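Disulfide bond forming protein (DsbF) (Mycobacterium tuberculosis, PDB 3IOS) probably catalyses the oxidation of reduced, unfolded secreted proteins to form their disulfide bonds, as an extracellular thiol oxidase of the thioredoxin family. Local coordinates at residues 56-61 with 92-97; 117-122 with 133-138. One frame throughout, in Å; residues are numbered along the deposited sequence.

How the interactions relate
After the central strand 42-47 the chain enters helix 52-67, and interaction 1 closes a loop from it through strand 72-77 and helix 82-91 to the loop 92-97, just before strand 98-101. Interaction 2 opens only after that loop has ended: it closes a short beta hairpin, strands 118-122 and 128-132, on the segment leading into helix 137-147. The two are in series, neither nested nor crossed. Their centres lie about 13 Å apart, yet they meet through helix 52-67: E57 reaches Y119 OH and M135 N, and V60 packs on Q137. This helix is thus joined to the loop before strand 98-101 by one contact and meets the C-terminal hairpin and the start of helix 137-147 at the other.

Interaction 1. Residues 56-61 with 92-97; sequences GEAPVV and YPVKTF
A58 points its methyl toward Y92, CB to CB at 3.5 Å, and so small a residue suits the place because the two backbones come within 6.1 Å here, measured between the CA atoms of A58 and Y92. The methyl meets the root of the Y92 side chain, CB and CG, and approaches the ring obliquely; the ring itself lies to the side of its own backbone N (chi1 -45°). V94, two residues on, sets its CG1 3.4 Å from the carbonyl O of A58 and 4.0 Å from A58 CB, a branched, compact side chain beside the helix. P93, between Y92 and V94 in sequence, meets P59: P93 CG rests 3.7 Å from P59 CA. P93 is the centre of an inverse gamma turn, closed by the bond from V94 N to Y92 O, and this tight bend lets three successive residues all touch the helix. P59 has no N-H to give to the turn before, and the helix is kinked there. Further along the helix, V61 and F97 cross at about a right angle, V61 CG1 to F97 CZ 3.8 Å. No hydrogen bond spans the contact; the side chains that meet are apolar. W45 of the central strand 42-47 touches A58, V61, V94 and F97, while F73 of strand 72-77 touches V61 and F97, so the loop between helix 82-91 and strand 98-101 is packed against helix 52-67 and the sheet of the thioredoxin fold.

Interaction 2. Residues 117-122 with 133-138; sequences PAYAFV and GRMSQD
M135 places one sulfur against two aromatic rings in two different ways. SD lies above the face of Y119, 4.8 Å from the ring centroid and 13° off its normal, yet meets F121 at the edge, 3.7 Å from CZ; both are Met-aromatic contacts. A chain extended through chi1 and chi2 carries the sulfur inward, and the bend at chi3 (-65°) brings CE against CZ and CE1 of F121. A long, flexible thioether suits this place, since it can fit two rings at once without a polar group to satisfy. At the open end of the hairpin, P117 follows a cis peptide bond, the cis-proline that thioredoxin-family proteins keep beside their CxxC; its ring touches C54 of the redox-active pair. The carbonyl O of P117 accepts the N-H of G133 at 3.0 Å, with the N-H...O angle 150°. G133 has a positive phi that suits glycine, and its own O lies near the plane of the Y119 ring at the edge, 3.7 Å from CE2. The phenol end of Y119 is gripped by two partners: OH bonds to E57 OE1, and a water bridges it to M135 O, donating to both. E57 OE2 in turn takes M135 N, so this buried carboxylate ties tyrosine and methionine together. S136 then caps the helix start through its OG and E139 N. Strand 118-122 lies between strands 42-47 and 128-132; the Y119 ring stacks on W45, and L140, R143 and L147 of helix 137-147 pack against F121, so the contact joins the sheet to the C-terminal helix.

Interaction 1. Residues 56-61 with 92-97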
ATOM      1  N   GLY A  56      12.932  -5.976   2.798  1.00 17.93           N
ATOM      2  CA  GLY A  56      13.263  -6.912   1.739  1.00 19.33           C
ATOM      3  C   GLY A  56      12.284  -6.894   0.581  1.00 20.45           C
ATOM      4  O   GLY A  56      12.671  -7.086  -0.570  1.00 22.43           O
ATOM      5  N   GLU A  57      11.010  -6.655   0.869  1.00 18.82           N
ATOM      6  CA  GLU A  57      10.009  -6.636  -0.189  1.00 19.70           C
ATOM      7  C   GLU A  57       9.888  -5.298  -0.911  1.00 17.35           C
ATOM      8  O   GLU A  57       9.327  -5.230  -2.002  1.00 18.11           O
ATOM      9  CB  GLU A  57       8.643  -7.029   0.368  1.00 22.97           C
ATOM     10  CG  GLU A  57       8.641  -8.356   1.100  1.00 25.74           C
ATOM     11  CD  GLU A  57       7.255  -8.948   1.224  1.00 27.29           C
ATOM     12  OE1 GLU A  57       6.303  -8.192   1.507  1.00 29.41           O
ATOM     13  OE2 GLU A  57       7.121 -10.174   1.048  1.00 29.62           O
ATOM     14  N   ALA A  58      10.410  -4.240  -0.302  1.00 17.20           N
ATOM     15  CA  ALA A  58      10.326  -2.909  -0.895  1.00 17.01           C
ATOM     16  C   ALA A  58      10.753  -2.836  -2.364  1.00 17.89           C
ATOM     17  O   ALA A  58      10.011  -2.324  -3.197  1.00 16.44           O
ATOM     18  CB  ALA A  58      11.125  -1.914  -0.061  1.00 17.49           C
ATOM     19  N   PRO A  59      11.946  -3.354  -2.705  1.00 19.46           N
ATOM     20  CA  PRO A  59      12.372  -3.294  -4.111  1.00 21.05           C
ATOM     21  C   PRO A  59      11.452  -4.079  -5.044  1.00 21.11           C
ATOM     22  O   PRO A  59      11.297  -3.735  -6.219  1.00 20.36           O
ATOM     23  CB  PRO A  59      13.793  -3.854  -4.067  1.00 21.51           C
ATOM     24  CG  PRO A  59      13.749  -4.799  -2.907  1.00 23.34           C
ATOM     25  CD  PRO A  59      12.970  -4.012  -1.876  1.00 21.14           C
ATOM     26  N   VAL A  60      10.837  -5.129  -4.513  1.00 18.67           N
ATOM     27  CA  VAL A  60       9.919  -5.949  -5.293  1.00 19.03           C
ATOM     28  C   VAL A  60       8.633  -5.176  -5.564  1.00 18.51           C
ATOM     29  O   VAL A  60       8.126  -5.160  -6.686  1.00 17.09           O
ATOM     30  CB  VAL A  60       9.568  -7.243  -4.544  1.00 20.93           C
ATOM     31  CG1 VAL A  60       8.500  -8.007  -5.298  1.00 19.91           C
ATOM     32  CG2 VAL A  60      10.817  -8.092  -4.374  1.00 21.35           C
ATOM     33  N   VAL A  61       8.094  -4.537  -4.534  1.00 15.12           N
ATOM     34  CA  VAL A  61       6.873  -3.775  -4.722  1.00 15.68           C
ATOM     35  C   VAL A  61       7.157  -2.628  -5.688  1.00 14.50           C
ATOM     36  O   VAL A  61       6.342  -2.321  -6.553  1.00 15.80           O
ATOM     37  CB  VAL A  61       6.347  -3.200  -3.390  1.00 13.94           C
ATOM     38  CG1 VAL A  61       5.069  -2.412  -3.642  1.00 16.20           C
ATOM     39  CG2 VAL A  61       6.067  -4.337  -2.408  1.00 14.84           C
ATOM     40  N   TYR A  92      14.921   2.562   0.159  1.00 27.52           N
ATOM     41  CA  TYR A  92      14.417   1.635  -0.838  1.00 26.27           C
ATOM     42  C   TYR A  92      13.616   2.335  -1.924  1.00 26.90           C
ATOM     43  O   TYR A  92      12.893   3.315  -1.653  1.00 28.52           O
ATOM     44  CB  TYR A  92      13.581   0.527  -0.131  1.00 25.48           C
ATOM     45  CG  TYR A  92      14.257  -0.006   1.101  1.00 25.07           C
ATOM     46  CD1 TYR A  92      13.913   0.490   2.353  1.00 24.41           C
ATOM     47  CD2 TYR A  92      15.237  -1.007   1.028  1.00 25.14           C
ATOM     48  CE1 TYR A  92      14.513   0.008   3.510  1.00 26.27           C
ATOM     49  CE2 TYR A  92      15.844  -1.498   2.186  1.00 25.28           C
ATOM     50  CZ  TYR A  92      15.480  -0.986   3.414  1.00 25.66           C
ATOM     51  OH  TYR A  92      16.090  -1.459   4.546  1.00 28.54           O
ATOM     52  N   PRO A  93      13.644   1.817  -3.161  1.00 27.18           N
ATOM     53  CA  PRO A  93      12.993   2.294  -4.383  1.00 26.59           C
ATOM     54  C   PRO A  93      11.469   2.219  -4.423  1.00 25.01           C
ATOM     55  O   PRO A  93      10.887   1.497  -5.232  1.00 27.61           O
ATOM     56  CB  PRO A  93      13.618   1.391  -5.468  1.00 26.85           C
ATOM     57  CG  PRO A  93      13.738   0.094  -4.790  1.00 27.31           C
ATOM     58  CD  PRO A  93      14.298   0.542  -3.400  1.00 27.64           C
ATOM     59  N   VAL A  94      10.853   3.015  -3.572  1.00 24.83           N
ATOM     60  CA  VAL A  94       9.405   3.062  -3.492  1.00 22.71           C
ATOM     61  C   VAL A  94       8.888   4.497  -3.438  1.00 24.53           C
ATOM     62  O   VAL A  94       7.780   4.746  -2.965  1.00 23.69           O
ATOM     63  CB  VAL A  94       8.895   2.305  -2.244  1.00 21.74           C
ATOM     64  CG1 VAL A  94       9.296   0.836  -2.318  1.00 21.88           C
ATOM     65  CG2 VAL A  94       9.463   2.945  -0.988  1.00 20.11           C
ATOM     66  N   LYS A  95       9.693   5.440  -3.915  1.00 26.99           N
ATOM     67  CA  LYS A  95       9.292   6.843  -3.915  1.00 30.28           C
ATOM     68  C   LYS A  95       8.427   7.198  -5.120  1.00 30.18           C
ATOM     69  O   LYS A  95       7.839   8.275  -5.168  1.00 33.54           O
ATOM     70  CB  LYS A  95      10.534   7.737  -3.888  1.00 31.63           C
ATOM     71  CG  LYS A  95      10.875   8.231  -2.511  1.00 33.90           C
ATOM     72  CD  LYS A  95      12.314   8.759  -2.423  1.00 35.92           C
ATOM     73  CE  LYS A  95      12.649   9.253  -1.028  1.00 36.12           C
ATOM     74  NZ  LYS A  95      14.053   9.708  -0.962  1.00 37.65           N
ATOM     75  N   THR A  96       8.342   6.273  -6.071  1.00 29.97           N
ATOM     76  CA  THR A  96       7.571   6.456  -7.297  1.00 29.51           C
ATOM     77  C   THR A  96       6.051   6.346  -7.113  1.00 28.21           C
ATOM     78  O   THR A  96       5.285   6.775  -7.980  1.00 27.82           O
ATOM     79  CB  THR A  96       8.016   5.439  -8.373  1.00 31.64           C
ATOM     80  OG1 THR A  96       9.428   5.566  -8.585  1.00 36.90           O
ATOM     81  CG2 THR A  96       7.299   5.690  -9.688  1.00 34.28           C
ATOM     82  N   PHE A  97       5.603   5.759  -6.008  1.00 22.23           N
ATOM     83  CA  PHE A  97       4.167   5.662  -5.780  1.00 20.17           C
ATOM     84  C   PHE A  97       3.782   6.260  -4.434  1.00 18.11           C
ATOM     85  O   PHE A  97       4.629   6.448  -3.556  1.00 18.69           O
ATOM     86  CB  PHE A  97       3.678   4.206  -5.925  1.00 19.45           C
ATOM     87  CG  PHE A  97       4.311   3.230  -4.971  1.00 18.01           C
ATOM     88  CD1 PHE A  97       3.730   2.969  -3.731  1.00 16.42           C
ATOM     89  CD2 PHE A  97       5.459   2.532  -5.331  1.00 17.19           C
ATOM     90  CE1 PHE A  97       4.282   2.028  -2.872  1.00 18.22           C
ATOM     91  CE2 PHE A  97       6.020   1.587  -4.476  1.00 19.61           C
ATOM     92  CZ  PHE A  97       5.430   1.333  -3.242  1.00 19.29           C
TER

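Interaction 2. Residues 117-122 with 133-138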
ATOM      1  N   PRO A 117       4.151  -7.686   6.988  1.00 24.80           N
ATOM      2  CA  PRO A 117       3.591  -6.957   5.851  1.00 23.21           C
ATOM      3  C   PRO A 117       2.213  -7.490   5.485  1.00 20.83           C
ATOM      4  O   PRO A 117       1.828  -8.588   5.895  1.00 18.59           O
ATOM      5  CB  PRO A 117       4.616  -7.208   4.754  1.00 25.73           C
ATOM      6  CG  PRO A 117       5.022  -8.620   5.032  1.00 25.87           C
ATOM      7  CD  PRO A 117       5.180  -8.644   6.543  1.00 26.68           C
ATOM      8  N   ALA A 118       1.469  -6.695   4.728  1.00 17.47           N
ATOM      9  CA  ALA A 118       0.147  -7.091   4.270  1.00 17.13           C
ATOM     10  C   ALA A 118      -0.120  -6.365   2.964  1.00 16.40           C
ATOM     11  O   ALA A 118       0.507  -5.342   2.669  1.00 15.26           O
ATOM     12  CB  ALA A 118      -0.914  -6.734   5.301  1.00 16.79           C
ATOM     13  N   TYR A 119      -1.046  -6.908   2.184  1.00 14.30           N
ATOM     14  CA  TYR A 119      -1.406  -6.331   0.897  1.00 13.87           C
ATOM     15  C   TYR A 119      -2.917  -6.321   0.734  1.00 16.55           C
ATOM     16  O   TYR A 119      -3.587  -7.293   1.081  1.00 18.74           O
ATOM     17  CB  TYR A 119      -0.799  -7.168  -0.236  1.00 14.31           C
ATOM     18  CG  TYR A 119       0.703  -7.156  -0.281  1.00 14.63           C
ATOM     19  CD1 TYR A 119       1.383  -6.282  -1.126  1.00 14.96           C
ATOM     20  CD2 TYR A 119       1.452  -7.990   0.549  1.00 16.17           C
ATOM     21  CE1 TYR A 119       2.770  -6.234  -1.146  1.00 17.32           C
ATOM     22  CE2 TYR A 119       2.844  -7.948   0.540  1.00 16.17           C
ATOM     23  CZ  TYR A 119       3.493  -7.065  -0.312  1.00 17.73           C
ATOM     24  OH  TYR A 119       4.868  -7.009  -0.333  1.00 22.06           O
ATOM     25  N   ALA A 120      -3.460  -5.219   0.228  1.00 12.28           N
ATOM     26  CA  ALA A 120      -4.893  -5.155  -0.018  1.00 13.31           C
ATOM     27  C   ALA A 120      -5.047  -4.974  -1.517  1.00 15.10           C
ATOM     28  O   ALA A 120      -4.534  -4.010  -2.087  1.00 15.63           O
ATOM     29  CB  ALA A 120      -5.524  -3.993   0.728  1.00 15.60           C
ATOM     30  N   PHE A 121      -5.726  -5.917  -2.162  1.00 14.66           N
ATOM     31  CA  PHE A 121      -5.929  -5.836  -3.602  1.00 14.64           C
ATOM     32  C   PHE A 121      -7.333  -5.337  -3.883  1.00 16.28           C
ATOM     33  O   PHE A 121      -8.316  -5.891  -3.396  1.00 17.30           O
ATOM     34  CB  PHE A 121      -5.680  -7.204  -4.252  1.00 14.41           C
ATOM     35  CG  PHE A 121      -4.274  -7.708  -4.054  1.00 14.22           C
ATOM     36  CD1 PHE A 121      -3.933  -8.439  -2.918  1.00 16.44           C
ATOM     37  CD2 PHE A 121      -3.272  -7.379  -4.962  1.00 15.16           C
ATOM     38  CE1 PHE A 121      -2.614  -8.833  -2.692  1.00 15.58           C
ATOM     39  CE2 PHE A 121      -1.951  -7.769  -4.740  1.00 14.78           C
ATOM     40  CZ  PHE A 121      -1.622  -8.496  -3.601  1.00 15.74           C
ATOM     41  N   VAL A 122      -7.408  -4.260  -4.656  1.00 14.68           N
ATOM     42  CA  VAL A 122      -8.677  -3.644  -4.996  1.00 15.69           C
ATOM     43  C   VAL A 122      -8.931  -3.750  -6.489  1.00 16.02           C
ATOM     44  O   VAL A 122      -8.145  -3.239  -7.282  1.00 15.74           O
ATOM     45  CB  VAL A 122      -8.664  -2.152  -4.617  1.00 16.63           C
ATOM     46  CG1 VAL A 122     -10.035  -1.546  -4.850  1.00 16.63           C
ATOM     47  CG2 VAL A 122      -8.228  -1.987  -3.164  1.00 18.22           C
ATOM     48  N   GLY A 133       0.938 -11.311   5.099  1.00 26.20           N
ATOM     49  CA  GLY A 133       2.157 -12.074   4.971  1.00 26.51           C
ATOM     50  C   GLY A 133       3.014 -11.538   3.847  1.00 26.27           C
ATOM     51  O   GLY A 133       2.652 -10.565   3.184  1.00 25.27           O
ATOM     52  N   ARG A 134       4.152 -12.181   3.631  1.00 27.75           N
ATOM     53  CA  ARG A 134       5.069 -11.764   2.586  1.00 27.93           C
ATOM     54  C   ARG A 134       4.543 -12.207   1.233  1.00 26.60           C
ATOM     55  O   ARG A 134       3.666 -13.067   1.143  1.00 24.77           O
ATOM     56  CB  ARG A 134       6.455 -12.361   2.838  1.00 32.42           C
ATOM     57  CG  ARG A 134       6.462 -13.867   3.010  1.00 36.60           C
ATOM     58  CD  ARG A 134       7.839 -14.372   3.422  1.00 39.82           C
ATOM     59  NE  ARG A 134       8.312 -13.718   4.639  1.00 42.68           N
ATOM     60  CZ  ARG A 134       9.417 -14.064   5.294  1.00 44.11           C
ATOM     61  NH1 ARG A 134       9.769 -13.410   6.393  1.00 44.37           N
ATOM     62  NH2 ARG A 134      10.166 -15.068   4.856  1.00 45.53           N
ATOM     63  N   MET A 135       5.069 -11.598   0.180  1.00 23.92           N
ATOM     64  CA  MET A 135       4.655 -11.954  -1.158  1.00 22.39           C
ATOM     65  C   MET A 135       5.819 -11.858  -2.124  1.00 20.98           C
ATOM     66  O   MET A 135       6.567 -10.879  -2.127  1.00 19.53           O
ATOM     67  CB  MET A 135       3.520 -11.053  -1.630  1.00 25.41           C
ATOM     68  CG  MET A 135       2.790 -11.630  -2.819  1.00 22.50           C
ATOM     69  SD  MET A 135       1.273 -10.795  -3.174  1.00 25.16           S
ATOM     70  CE  MET A 135       0.279 -11.177  -1.707  1.00 23.91           C
ATOM     71  N   SER A 136       5.968 -12.890  -2.943  1.00 17.60           N
ATOM     72  CA  SER A 136       7.035 -12.938  -3.922  1.00 18.78           C
ATOM     73  C   SER A 136       6.695 -12.024  -5.087  1.00 16.98           C
ATOM     74  O   SER A 136       5.541 -11.625  -5.269  1.00 17.10           O
ATOM     75  CB  SER A 136       7.205 -14.360  -4.445  1.00 19.25           C
ATOM     76  OG  SER A 136       6.043 -14.762  -5.144  1.00 21.13           O
ATOM     77  N   GLN A 137       7.704 -11.711  -5.891  1.00 18.17           N
ATOM     78  CA  GLN A 137       7.494 -10.858  -7.048  1.00 16.65           C
ATOM     79  C   GLN A 137       6.517 -11.518  -8.018  1.00 16.81           C
ATOM     80  O   GLN A 137       5.658 -10.855  -8.595  1.00 15.89           O
ATOM     81  CB  GLN A 137       8.826 -10.575  -7.748  1.00 18.59           C
ATOM     82  CG  GLN A 137       8.704  -9.558  -8.867  1.00 24.53           C
ATOM     83  CD  GLN A 137      10.046  -9.119  -9.414  1.00 27.36           C
ATOM     84  OE1 GLN A 137      10.956  -8.783  -8.659  1.00 31.85           O
ATOM     85  NE2 GLN A 137      10.170  -9.107 -10.736  1.00 31.15           N
ATOM     86  N   ASP A 138       6.636 -12.832  -8.189  1.00 17.74           N
ATOM     87  CA  ASP A 138       5.737 -13.539  -9.089  1.00 18.15           C
ATOM     88  C   ASP A 138       4.296 -13.509  -8.606  1.00 15.74           C
ATOM     89  O   ASP A 138       3.379 -13.276  -9.393  1.00 14.84           O
ATOM     90  CB  ASP A 138       6.185 -14.997  -9.281  1.00 20.96           C
ATOM     91  CG  ASP A 138       7.460 -15.112 -10.097  1.00 25.94           C
ATOM     92  OD1 ASP A 138       7.637 -14.305 -11.031  1.00 26.78           O
ATOM     93  OD2 ASP A 138       8.277 -16.017  -9.819  1.00 28.93           O
TER
HETATM   94  O   HOH W   1       6.470  -8.007  -2.554  1.00 34.92           O